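Local structure of 4-oxalmesaconate hydratase (Pseudomonas putida, 5CGZ) at residues 15-20 with 197-202; 138-141 with 147-150; 46-51 with 57-62; 117-122 with 159-164. The protein catalyses the zinc-dependent hydration of 4-carboxy-2-hydroxymuconate, the enol form of oxalomesaconate, in the third step of bacterial gallate degradation. One frame throughout, in Å; residues are numbered along the deposited sequence.

Interaction 1 of 4, residues 15-20 with 197-202; sequences VWRAGG and EYYTRV
Two donors of one guanidinium converge on the phenol oxygen of Tyr-199. Arg-17 NH1 supplies the main hydrogen bond, 2.7 Å from Tyr-199 OH, bent at 139° and tilted out of the guanidinium plane; Arg-17 NH2 adds a weak one to that oxygen at 3.3 Å. With CG anti to the carbonyl carbon (chi1 -49°) and the chain extended from CG to NE, Arg-17 carries its guanidinium to the phenol, the planes 79° apart. Arg-17 NH1 is also hydrogen-bonded to the backbone oxygen of Glu-158, Tyr-199 OH to His-160, and Arg-17 NE forms a salt bridge with the zinc ligand Asp-13. The arginine thus belongs to the metal's second shell and probably helps to position Asp-13.

The remaining contacts are apolar. Trp-16 CB lies over the centre of the Tyr-199 ring, 3.9 Å from the centroid, a CH-pi contact. Trp-16 CE3 reaches Tyr-199 CD2 at 3.7 Å, but the ring systems, though near parallel, are slid apart and barely overlap. The other face of the phenol is covered by Tyr-198 CD1, 3.6 Å above its plane.

Helix 13-27 thereby packs on helix 193-212, with Ile-186 of helix 179-186 against Trp-16 and Phe-157 of strand 154-157 against Arg-17.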
loop_
_atom_site.group_PDB
_atom_site.type_symbol
_atom_site.label_atom_id
_atom_site.label_comp_id
_atom_site.label_asym_id
_atom_site.label_seq_id
_atom_site.Cartn_x
_atom_site.Cartn_y
_atom_site.Cartn_z
ATOM N N VAL A 15 20.113 -1.927 22.610
ATOM C CA VAL A 15 20.140 -3.119 23.454
ATOM C C VAL A 15 18.902 -3.987 23.201
ATOM O O VAL A 15 19.031 -5.170 22.916
ATOM C CB VAL A 15 20.242 -2.758 24.964
ATOM C CG1 VAL A 15 20.176 -4.018 25.827
ATOM C CG2 VAL A 15 21.536 -2.000 25.237
ATOM N N TRP A 16 17.709 -3.400 23.274
ATOM C CA TRP A 16 16.482 -4.166 23.023
ATOM C C TRP A 16 16.430 -4.746 21.615
ATOM O O TRP A 16 16.008 -5.890 21.419
ATOM C CB TRP A 16 15.226 -3.309 23.213
ATOM C CG TRP A 16 15.124 -2.511 24.480
ATOM C CD1 TRP A 16 15.007 -1.153 24.581
ATOM C CD2 TRP A 16 15.082 -3.018 25.821
ATOM N NE1 TRP A 16 14.907 -0.784 25.903
ATOM C CE2 TRP A 16 14.953 -1.908 26.683
ATOM C CE3 TRP A 16 15.139 -4.302 26.376
ATOM C CZ2 TRP A 16 14.890 -2.041 28.071
ATOM C CZ3 TRP A 16 15.073 -4.434 27.754
ATOM C CH2 TRP A 16 14.952 -3.309 28.585
ATOM N N ARG A 17 16.852 -3.949 20.638
ATOM C CA ARG A 17 16.512 -4.199 19.232
ATOM C C ARG A 17 17.659 -4.727 18.385
ATOM O O ARG A 17 17.421 -5.266 17.306
ATOM C CB ARG A 17 15.981 -2.904 18.590
ATOM C CG ARG A 17 14.920 -2.247 19.432
ATOM C CD ARG A 17 14.239 -1.036 18.801
ATOM N NE ARG A 17 13.596 -0.338 19.908
ATOM C CZ ARG A 17 12.507 -0.784 20.525
ATOM N NH1 ARG A 17 11.898 -1.888 20.093
ATOM N NH2 ARG A 17 12.017 -0.117 21.555
ATOM N N ALA A 18 18.895 -4.562 18.855
ATOM C CA ALA A 18 20.065 -4.908 18.045
ATOM C C ALA A 18 21.138 -5.687 18.809
ATOM O O ALA A 18 22.192 -5.991 18.247
ATOM C CB ALA A 18 20.680 -3.635 17.457
ATOM N N GLY A 19 20.883 -5.989 20.083
ATOM C CA GLY A 19 21.876 -6.647 20.918
ATOM C C GLY A 19 22.390 -7.941 20.306
ATOM O O GLY A 19 23.600 -8.183 20.257
ATOM N N GLY A 20 21.470 -8.769 19.823
ATOM C CA GLY A 20 21.842 -10.012 19.166
ATOM C C GLY A 20 22.710 -9.780 17.942
ATOM O O GLY A 20 23.757 -10.403 17.791
ATOM N N GLU A 197 11.398 -9.067 29.791
ATOM C CA GLU A 197 10.480 -10.154 29.471
ATOM C C GLU A 197 9.856 -9.984 28.093
ATOM O O GLU A 197 9.716 -10.952 27.355
ATOM C CB GLU A 197 9.380 -10.247 30.530
ATOM C CG GLU A 197 9.878 -10.741 31.873
ATOM C CD GLU A 197 9.080 -10.189 33.049
ATOM O OE1 GLU A 197 7.921 -9.750 32.857
ATOM O OE2 GLU A 197 9.625 -10.190 34.173
ATOM N N TYR A 198 9.481 -8.752 27.755
ATOM C CA TYR A 198 8.886 -8.476 26.457
ATOM C C TYR A 198 9.854 -8.847 25.334
ATOM O O TYR A 198 9.472 -9.513 24.375
ATOM C CB TYR A 198 8.492 -7.006 26.361
ATOM C CG TYR A 198 7.729 -6.615 25.113
ATOM C CD1 TYR A 198 8.395 -6.193 23.960
ATOM C CD2 TYR A 198 6.335 -6.636 25.095
ATOM C CE1 TYR A 198 7.683 -5.812 22.806
ATOM C CE2 TYR A 198 5.618 -6.263 23.957
ATOM C CZ TYR A 198 6.294 -5.847 22.819
ATOM O OH TYR A 198 5.566 -5.472 21.700
ATOM N N TYR A 199 11.112 -8.432 25.447
ATOM C CA TYR A 199 12.034 -8.642 24.336
ATOM C C TYR A 199 12.604 -10.052 24.332
ATOM O O TYR A 199 13.049 -10.535 23.293
ATOM C CB TYR A 199 13.122 -7.560 24.339
ATOM C CG TYR A 199 12.507 -6.316 23.767
ATOM C CD1 TYR A 199 12.304 -6.202 22.396
ATOM C CD2 TYR A 199 12.026 -5.305 24.589
ATOM C CE1 TYR A 199 11.683 -5.092 21.855
ATOM C CE2 TYR A 199 11.404 -4.183 24.053
ATOM C CZ TYR A 199 11.233 -4.088 22.684
ATOM O OH TYR A 199 10.615 -2.991 22.136
ATOM N N THR A 200 12.524 -10.737 25.468
ATOM C CA THR A 200 12.740 -12.183 25.477
ATOM C C THR A 200 11.645 -12.879 24.663
ATOM O O THR A 200 11.925 -13.745 23.824
ATOM C CB THR A 200 12.752 -12.754 26.915
ATOM O OG1 THR A 200 13.836 -12.166 27.645
ATOM C CG2 THR A 200 12.922 -14.277 26.890
ATOM N N ARG A 201 10.391 -12.505 24.907
ATOM C CA ARG A 201 9.297 -13.109 24.153
ATOM C C ARG A 201 9.424 -12.779 22.662
ATOM O O ARG A 201 9.172 -13.644 21.821
ATOM C CB ARG A 201 7.937 -12.670 24.714
ATOM C CG ARG A 201 7.621 -13.342 26.069
ATOM C CD ARG A 201 6.195 -13.113 26.529
ATOM N NE ARG A 201 5.875 -11.694 26.621
ATOM C CZ ARG A 201 5.859 -10.989 27.748
ATOM N NH1 ARG A 201 6.144 -11.567 28.913
ATOM N NH2 ARG A 201 5.548 -9.701 27.707
ATOM N N VAL A 202 9.837 -11.551 22.334
ATOM C CA VAL A 202 10.042 -11.171 20.928
ATOM C C VAL A 202 11.039 -12.112 20.255
ATOM O O VAL A 202 10.768 -12.643 19.180
ATOM C CB VAL A 202 10.560 -9.719 20.769
ATOM C CG1 VAL A 202 10.971 -9.453 19.306
ATOM C CG2 VAL A 202 9.495 -8.713 21.208
#

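Interaction 2 of 4, residues 138-141 with 147-150; sequences QAEG and KIVG
Gln-138 meets Gly-150 through its side-chain amide, both segments lying in the connection between helix 122-138 and strand 154-157. Its NE2 donates to Gly-150 O at 2.8 Å, and the N-H···O angle of 158° marks a nearly straight bond. The acceptor lies in the amide plane of Gln-138, whereas the donor is tilted from the plane of the glycine carbonyl, with a C=O···N angle of 147°. Extended beyond CG, the chain runs alongside the backbone it meets: Gln-138 CG is 3.3 Å from Gly-150 O and 3.7 Å from Val-149 O. The CA atoms of Gln-138 and Val-149 are 4.7 Å apart, direct evidence of how closely the two arms of the loop approach. The backbone oxygen of Gln-138 meets Ile-148 CD1 at 3.7 Å, a van der Waals contact.

Ala-139 turns its methyl away and offers little more than its carbonyl oxygen, 4.2 Å from Ile-148 CG2.

Glu-140 contributes its aliphatic part, CG lying 3.7 Å from Ile-148 CG2. With CG1 of Ile-148 in the crowded position between backbone N and carbonyl carbon (chi1 68°), both CG2 and CD1 face the glutamate. The carboxylate beyond forms a salt bridge with Arg-50 of the third subunit.

Backbone hydrogen bonding between Val-149 and Ala-137 backs this closure. The arrangement is a loop folded back on itself, the helix-to-strand connection of a beta-alpha-beta crossover that joins the parallel neighbours 110-112 and 154-157 of the Rossmann-like sheet.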
loop_
_atom_site.group_PDB
_atom_site.type_symbol
_atom_site.label_atom_id
_atom_site.label_comp_id
_atom_site.label_asym_id
_atom_site.label_seq_id
_atom_site.Cartn_x
_atom_site.Cartn_y
_atom_site.Cartn_z
ATOM N N GLN A 138 28.836 9.013 0.826
ATOM C CA GLN A 138 29.120 8.480 -0.506
ATOM C C GLN A 138 29.656 9.540 -1.481
ATOM O O GLN A 138 30.228 9.203 -2.516
ATOM C CB GLN A 138 27.856 7.863 -1.114
ATOM C CG GLN A 138 27.323 6.611 -0.425
ATOM C CD GLN A 138 26.005 6.158 -1.048
ATOM O OE1 GLN A 138 25.231 6.989 -1.535
ATOM N NE2 GLN A 138 25.745 4.844 -1.041
ATOM N N ALA A 139 29.441 10.815 -1.168
ATOM C CA ALA A 139 29.680 11.882 -2.147
ATOM C C ALA A 139 31.153 12.278 -2.231
ATOM O O ALA A 139 31.758 12.670 -1.234
ATOM C CB ALA A 139 28.834 13.102 -1.814
ATOM N N GLU A 140 31.723 12.183 -3.427
ATOM C CA GLU A 140 33.132 12.506 -3.609
ATOM C C GLU A 140 33.354 14.013 -3.435
ATOM O O GLU A 140 34.484 14.472 -3.289
ATOM C CB GLU A 140 33.618 12.003 -4.977
ATOM C CG GLU A 140 33.751 10.473 -4.996
ATOM C CD GLU A 140 34.188 9.895 -6.334
ATOM O OE1 GLU A 140 33.618 8.855 -6.744
ATOM O OE2 GLU A 140 35.106 10.459 -6.971
ATOM N N GLY A 141 32.261 14.771 -3.400
ATOM C CA GLY A 141 32.329 16.202 -3.159
ATOM C C GLY A 141 32.203 16.559 -1.685
ATOM O O GLY A 141 32.325 17.727 -1.303
ATOM N N LYS A 147 38.368 8.883 1.736
ATOM C CA LYS A 147 37.803 7.650 1.196
ATOM C C LYS A 147 36.278 7.642 1.371
ATOM O O LYS A 147 35.781 7.776 2.490
ATOM C CB LYS A 147 38.415 6.430 1.884
ATOM C CG LYS A 147 37.945 5.120 1.287
ATOM C CD LYS A 147 38.375 3.922 2.120
ATOM C CE LYS A 147 37.900 2.630 1.460
ATOM N NZ LYS A 147 37.836 1.496 2.428
ATOM N N ILE A 148 35.541 7.497 0.272
ATOM C CA ILE A 148 34.085 7.533 0.343
ATOM C C ILE A 148 33.524 6.211 0.854
ATOM O O ILE A 148 34.204 5.183 0.860
ATOM C CB ILE A 148 33.440 7.849 -1.028
ATOM C CG1 ILE A 148 33.645 6.687 -2.004
ATOM C CG2 ILE A 148 33.994 9.150 -1.599
ATOM C CD1 ILE A 148 33.022 6.916 -3.362
ATOM N N VAL A 149 32.274 6.257 1.291
ATOM C CA VAL A 149 31.530 5.068 1.680
ATOM C C VAL A 149 30.945 4.398 0.430
ATOM O O VAL A 149 30.643 5.078 -0.560
ATOM C CB VAL A 149 30.421 5.447 2.685
ATOM C CG1 VAL A 149 29.270 4.467 2.644
ATOM C CG2 VAL A 149 31.011 5.573 4.088
ATOM N N GLY A 150 30.807 3.074 0.462
ATOM C CA GLY A 150 30.188 2.343 -0.640
ATOM C C GLY A 150 28.669 2.311 -0.498
ATOM O O GLY A 150 28.036 3.358 -0.347
#

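Interaction 3 of 4, residues 46-51 with 57-62; sequences AKLWRK and AKVKDA
Trp-49, whose ring carries Val-59 on one face, has its indole NE1 hydrogen-bonded to the backbone oxygen of Glu-41. This bond probably helps to fix the rotation of the indole while the benzene half faces helix 56-74. Val-59 CG2 sits 3.7 Å above the indole plane, toward the rim. Its distance of 4.2 Å from the centroid of the six-membered ring, 28° off the normal, identifies a CH-pi contact; the nearest ring atoms, Trp-49 CE2 and CZ2, are each 3.9 Å from Val-59 CG2. The two side chains cross at about a right angle, and CG2 is the branch that touches the ring.

Helix 46-50 and the start of helix 56-74 are joined by the loop 51-55. The axes of segments 46-50 and 57-62 come within 10.4 Å and point in largely opposed directions, 136° apart. Both lie in the crossover from strand 31-36 to its parallel neighbour 76-80 in the Rossmann-like sheet, and the shorter helix starts just after the zinc ligand Glu-44.

The second half of the contact is purely aliphatic. Leu-48 CD1 settles between two partners one helical turn apart, 3.7 Å from Ala-62 CB and 4.0 Å from Val-59 CG1. Val-59 divides its branches accordingly: CG1, anti to the backbone N (chi1 177°), meets the leucine, leaving CG2 for the tryptophan. Arg-63 also touches Leu-48, and Trp-49 packs on Gly-141 of the fifth subunit.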
loop_
_atom_site.group_PDB
_atom_site.type_symbol
_atom_site.label_atom_id
_atom_site.label_comp_id
_atom_site.label_asym_id
_atom_site.label_seq_id
_atom_site.Cartn_x
_atom_site.Cartn_y
_atom_site.Cartn_z
ATOM N N ALA A 46 11.248 6.914 32.798
ATOM C CA ALA A 46 10.185 7.170 33.769
ATOM C C ALA A 46 10.567 6.787 35.205
ATOM O O ALA A 46 10.297 7.540 36.140
ATOM C CB ALA A 46 8.912 6.435 33.352
ATOM N N LYS A 47 11.185 5.622 35.375
ATOM C CA LYS A 47 11.588 5.163 36.701
ATOM C C LYS A 47 12.457 6.197 37.404
ATOM O O LYS A 47 12.246 6.503 38.576
ATOM C CB LYS A 47 12.335 3.838 36.615
ATOM C CG LYS A 47 11.446 2.629 36.394
ATOM C CD LYS A 47 10.666 2.267 37.646
ATOM C CE LYS A 47 10.291 0.784 37.656
ATOM N NZ LYS A 47 9.394 0.419 36.528
ATOM N N LEU A 48 13.422 6.751 36.679
ATOM C CA LEU A 48 14.300 7.754 37.266
ATOM C C LEU A 48 13.540 9.028 37.626
ATOM O O LEU A 48 13.746 9.586 38.701
ATOM C CB LEU A 48 15.468 8.071 36.325
ATOM C CG LEU A 48 16.464 6.917 36.214
ATOM C CD1 LEU A 48 17.627 7.269 35.309
ATOM C CD2 LEU A 48 16.957 6.537 37.603
ATOM N N TRP A 49 12.655 9.487 36.747
ATOM C CA TRP A 49 11.924 10.723 37.021
ATOM C C TRP A 49 10.996 10.587 38.228
ATOM O O TRP A 49 10.627 11.581 38.846
ATOM C CB TRP A 49 11.135 11.173 35.786
ATOM C CG TRP A 49 12.040 11.740 34.741
ATOM C CD1 TRP A 49 12.365 11.183 33.536
ATOM C CD2 TRP A 49 12.785 12.962 34.834
ATOM N NE1 TRP A 49 13.250 11.997 32.865
ATOM C CE2 TRP A 49 13.524 13.096 33.642
ATOM C CE3 TRP A 49 12.890 13.963 35.810
ATOM C CZ2 TRP A 49 14.357 14.188 33.396
ATOM C CZ3 TRP A 49 13.718 15.049 35.566
ATOM C CH2 TRP A 49 14.439 15.154 34.368
ATOM N N ARG A 50 10.642 9.353 38.570
ATOM C CA ARG A 50 9.790 9.100 39.722
ATOM C C ARG A 50 10.557 9.170 41.053
ATOM O O ARG A 50 9.952 9.301 42.116
ATOM C CB ARG A 50 9.104 7.746 39.570
ATOM C CG ARG A 50 8.034 7.751 38.492
ATOM C CD ARG A 50 7.596 6.352 38.145
ATOM N NE ARG A 50 6.781 6.326 36.933
ATOM C CZ ARG A 50 6.379 5.209 36.338
ATOM N NH1 ARG A 50 6.717 4.033 36.849
ATOM N NH2 ARG A 50 5.644 5.261 35.234
ATOM N N LYS A 51 11.881 9.087 40.996
ATOM C CA LYS A 51 12.703 9.364 42.170
ATOM C C LYS A 51 12.691 10.863 42.444
ATOM O O LYS A 51 12.335 11.664 41.577
ATOM C CB LYS A 51 14.140 8.877 41.973
ATOM C CG LYS A 51 14.296 7.375 41.790
ATOM C CD LYS A 51 15.759 7.031 41.529
ATOM C CE LYS A 51 16.062 5.553 41.782
ATOM N NZ LYS A 51 15.298 4.629 40.893
ATOM N N ALA A 57 20.585 15.867 33.664
ATOM C CA ALA A 57 22.004 15.526 33.759
ATOM C C ALA A 57 22.178 14.217 34.511
ATOM O O ALA A 57 22.966 13.359 34.105
ATOM C CB ALA A 57 22.794 16.645 34.437
ATOM N N LYS A 58 21.427 14.052 35.595
ATOM C CA LYS A 58 21.505 12.814 36.358
ATOM C C LYS A 58 20.976 11.637 35.543
ATOM O O LYS A 58 21.542 10.540 35.583
ATOM C CB LYS A 58 20.729 12.920 37.668
ATOM C CG LYS A 58 21.352 13.837 38.734
ATOM C CD LYS A 58 20.672 13.564 40.077
ATOM C CE LYS A 58 20.675 14.759 41.008
ATOM N NZ LYS A 58 19.907 14.419 42.241
ATOM N N VAL A 59 19.891 11.857 34.804
ATOM C CA VAL A 59 19.333 10.783 33.984
ATOM C C VAL A 59 20.335 10.366 32.914
ATOM O O VAL A 59 20.612 9.172 32.742
ATOM C CB VAL A 59 18.004 11.190 33.328
ATOM C CG1 VAL A 59 17.498 10.067 32.419
ATOM C CG2 VAL A 59 16.979 11.495 34.401
ATOM N N LYS A 60 20.909 11.349 32.227
ATOM C CA LYS A 60 21.897 11.065 31.187
ATOM C C LYS A 60 23.072 10.246 31.728
ATOM O O LYS A 60 23.554 9.322 31.057
ATOM C CB LYS A 60 22.415 12.364 30.556
ATOM C CG LYS A 60 21.381 13.151 29.744
ATOM C CD LYS A 60 22.046 14.370 29.098
ATOM C CE LYS A 60 21.035 15.303 28.467
ATOM N NZ LYS A 60 21.728 16.411 27.756
ATOM N N ASP A 61 23.533 10.581 32.933
ATOM C CA ASP A 61 24.644 9.844 33.538
ATOM C C ASP A 61 24.270 8.387 33.740
ATOM O O ASP A 61 25.045 7.489 33.411
ATOM C CB ASP A 61 25.068 10.457 34.883
ATOM C CG ASP A 61 25.805 11.773 34.723
ATOM O OD1 ASP A 61 26.325 12.047 33.614
ATOM O OD2 ASP A 61 25.868 12.534 35.713
ATOM N N ALA A 62 23.083 8.152 34.292
ATOM C CA ALA A 62 22.631 6.785 34.521
ATOM C C ALA A 62 22.495 6.029 33.187
ATOM O O ALA A 62 22.969 4.897 33.048
ATOM C CB ALA A 62 21.313 6.787 35.290
#

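Interaction 4 of 4, residues 117-122 with 159-164; sequences DPYNYD and PHQPEQ
An amide laid over an aromatic ring dominates here: Gln-161 NE2 lies 3.2 Å above the plane of Tyr-119. The nitrogen is 3.3 Å from Tyr-119 CZ, and the amide is tilted 30° to the ring, with NE2 over its centre. The glutamine chain, extended beyond CG, carries the amide across the ring at about a right angle to the tyrosine side chain.

Van der Waals contacts follow at the ring edge and the proline. Gln-164 CB meets the ring edge, 3.7 Å from Tyr-119 CE2, and Pro-118 CG meets a carbonyl oxygen, 3.6 Å from Gln-164 O. The bend of Gln-164 at chi2 (-52°) turns its amide away, toward Arg-168 and Pro-169 of the second subunit.

Polar links are indirect. Tyr-119 OH is hydrogen-bonded to OD1, and Gln-161 OE1 to ND2, of Asn-213 of the second subunit, which therefore ties the two side chains together from another chain. A water accepts from Gln-161 N at 3.0 Å and makes a long, weak bond to Asp-117 OD1.

Within 117-122, Asp-117 OD1 accepts from Tyr-119 N at 2.9 Å, an Asx turn, while Asn-120 N bonds to Asp-117 O at 3.2 Å, closing a type I turn from Asp-117 to Asn-120 that overlaps it. These bonds probably help to hold the backbone from which Tyr-119 projects.

The other carboxylate oxygen of Asp-117 is hydrogen-bonded to ND1 of the zinc ligand His-123. The arrangement is thus a pair of loops beyond the strand ends of a Rossmann-like sheet, joining the metal site's second shell to a subunit interface.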
loop_
_atom_site.group_PDB
_atom_site.type_symbol
_atom_site.label_atom_id
_atom_site.label_comp_id
_atom_site.label_asym_id
_atom_site.label_seq_id
_atom_site.Cartn_x
_atom_site.Cartn_y
_atom_site.Cartn_z
ATOM N N ASP A 117 6.601 5.305 13.032
ATOM C CA ASP A 117 6.443 4.941 14.431
ATOM C C ASP A 117 5.482 5.918 15.087
ATOM O O ASP A 117 5.887 7.000 15.520
ATOM C CB ASP A 117 7.791 4.949 15.147
ATOM C CG ASP A 117 7.726 4.322 16.532
ATOM O OD1 ASP A 117 6.633 4.288 17.148
ATOM O OD2 ASP A 117 8.784 3.857 17.002
ATOM N N PRO A 118 4.199 5.543 15.146
ATOM C CA PRO A 118 3.185 6.424 15.739
ATOM C C PRO A 118 3.337 6.563 17.259
ATOM O O PRO A 118 2.608 7.340 17.871
ATOM C CB PRO A 118 1.855 5.744 15.368
ATOM C CG PRO A 118 2.201 4.341 14.974
ATOM C CD PRO A 118 3.621 4.355 14.488
ATOM N N TYR A 119 4.279 5.842 17.858
ATOM C CA TYR A 119 4.482 5.948 19.303
ATOM C C TYR A 119 5.710 6.778 19.677
ATOM O O TYR A 119 5.881 7.143 20.840
ATOM C CB TYR A 119 4.564 4.549 19.922
ATOM C CG TYR A 119 3.286 3.801 19.667
ATOM C CD1 TYR A 119 2.192 3.951 20.518
ATOM C CD2 TYR A 119 3.142 2.995 18.536
ATOM C CE1 TYR A 119 0.984 3.284 20.265
ATOM C CE2 TYR A 119 1.947 2.332 18.270
ATOM C CZ TYR A 119 0.870 2.479 19.136
ATOM O OH TYR A 119 -0.314 1.814 18.871
ATOM N N ASN A 120 6.539 7.114 18.693
ATOM C CA ASN A 120 7.802 7.783 18.991
ATOM C C ASN A 120 8.402 8.479 17.778
ATOM O O ASN A 120 9.011 7.828 16.924
ATOM C CB ASN A 120 8.799 6.769 19.540
ATOM C CG ASN A 120 9.891 7.413 20.354
ATOM O OD1 ASN A 120 10.512 8.394 19.929
ATOM N ND2 ASN A 120 10.125 6.876 21.544
ATOM N N TYR A 121 8.242 9.797 17.708
ATOM C CA TYR A 121 8.722 10.567 16.562
ATOM C C TYR A 121 10.250 10.558 16.446
ATOM O O TYR A 121 10.794 10.716 15.352
ATOM C CB TYR A 121 8.198 12.012 16.638
ATOM C CG TYR A 121 6.879 12.190 15.915
ATOM C CD1 TYR A 121 5.749 11.485 16.311
ATOM C CD2 TYR A 121 6.767 13.048 14.829
ATOM C CE1 TYR A 121 4.544 11.626 15.640
ATOM C CE2 TYR A 121 5.565 13.201 14.157
ATOM C CZ TYR A 121 4.461 12.487 14.564
ATOM O OH TYR A 121 3.271 12.629 13.888
ATOM N N ASP A 122 10.946 10.368 17.564
ATOM C CA ASP A 122 12.408 10.355 17.527
ATOM C C ASP A 122 12.957 9.175 16.707
ATOM O O ASP A 122 14.042 9.252 16.123
ATOM C CB ASP A 122 12.989 10.284 18.943
ATOM C CG ASP A 122 12.684 11.519 19.780
ATOM O OD1 ASP A 122 12.084 12.497 19.275
ATOM O OD2 ASP A 122 13.062 11.506 20.967
ATOM N N PRO A 159 10.537 -2.556 15.820
ATOM C CA PRO A 159 9.935 -1.602 16.765
ATOM C C PRO A 159 9.032 -2.308 17.772
ATOM O O PRO A 159 8.694 -3.489 17.602
ATOM C CB PRO A 159 9.144 -0.651 15.866
ATOM C CG PRO A 159 8.925 -1.379 14.591
ATOM C CD PRO A 159 9.951 -2.479 14.474
ATOM N N HIS A 160 8.665 -1.592 18.826
ATOM C CA HIS A 160 7.887 -2.171 19.913
ATOM C C HIS A 160 6.549 -2.706 19.407
ATOM O O HIS A 160 6.102 -3.787 19.818
ATOM C CB HIS A 160 7.663 -1.132 21.013
ATOM C CG HIS A 160 7.178 -1.714 22.301
ATOM N ND1 HIS A 160 7.952 -2.552 23.077
ATOM C CD2 HIS A 160 5.995 -1.584 22.955
ATOM C CE1 HIS A 160 7.276 -2.902 24.156
ATOM N NE2 HIS A 160 6.085 -2.329 24.106
ATOM N N GLN A 161 5.924 -1.957 18.502
ATOM C CA GLN A 161 4.647 -2.372 17.914
ATOM C C GLN A 161 4.768 -2.451 16.392
ATOM O O GLN A 161 4.426 -1.503 15.666
ATOM C CB GLN A 161 3.540 -1.412 18.346
ATOM C CG GLN A 161 3.311 -1.501 19.848
ATOM C CD GLN A 161 2.142 -0.671 20.338
ATOM O OE1 GLN A 161 0.976 -0.969 20.048
ATOM N NE2 GLN A 161 2.448 0.370 21.101
ATOM N N PRO A 162 5.293 -3.586 15.905
ATOM C CA PRO A 162 5.714 -3.686 14.503
ATOM C C PRO A 162 4.578 -3.427 13.505
ATOM O O PRO A 162 4.790 -2.653 12.570
ATOM C CB PRO A 162 6.248 -5.129 14.387
ATOM C CG PRO A 162 5.792 -5.847 15.614
ATOM C CD PRO A 162 5.591 -4.805 16.681
ATOM N N GLU A 163 3.408 -4.034 13.689
ATOM C CA GLU A 163 2.327 -3.826 12.721
ATOM C C GLU A 163 1.845 -2.375 12.699
ATOM O O GLU A 163 1.542 -1.857 11.633
ATOM C CB GLU A 163 1.139 -4.748 12.996
ATOM C CG GLU A 163 1.440 -6.229 12.866
ATOM C CD GLU A 163 1.838 -6.877 14.184
ATOM O OE1 GLU A 163 2.090 -6.159 15.181
ATOM O OE2 GLU A 163 1.900 -8.120 14.222
ATOM N N GLN A 164 1.778 -1.717 13.862
ATOM C CA GLN A 164 1.343 -0.320 13.894
ATOM C C GLN A 164 2.362 0.547 13.155
ATOM O O GLN A 164 2.023 1.604 12.642
ATOM C CB GLN A 164 1.163 0.197 15.333
ATOM C CG GLN A 164 0.286 -0.687 16.243
ATOM C CD GLN A 164 -1.052 -1.025 15.632
ATOM O OE1 GLN A 164 -1.590 -0.266 14.819
ATOM N NE2 GLN A 164 -1.606 -2.179 16.019
HETATM O O HOH W 1 6.386 1.018 18.286
#

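Along the chain, interaction 3 closes first; interaction 2 then nests inside the loop of interaction 4, and all three fall within that of interaction 1. Interactions 1 and 4, centres about 15 Å apart, touch through His-160 and reach the second subunit. Both lie near the zinc, about 5 Å from the Arg-17 side chain and 9 Å from that of Tyr-119. Interactions 2 and 3, about 40 Å apart between centres, lie in crossovers of one mixed sheet (110-112 to 154-157, and 31-36 to 76-80); interaction 4 joins the loops after strands 110-112 and 154-157. Interactions 3 and 4 share the fifth subunit as a neighbour, so metal-site loops and peripheral crossovers alike contribute to hexamer contacts.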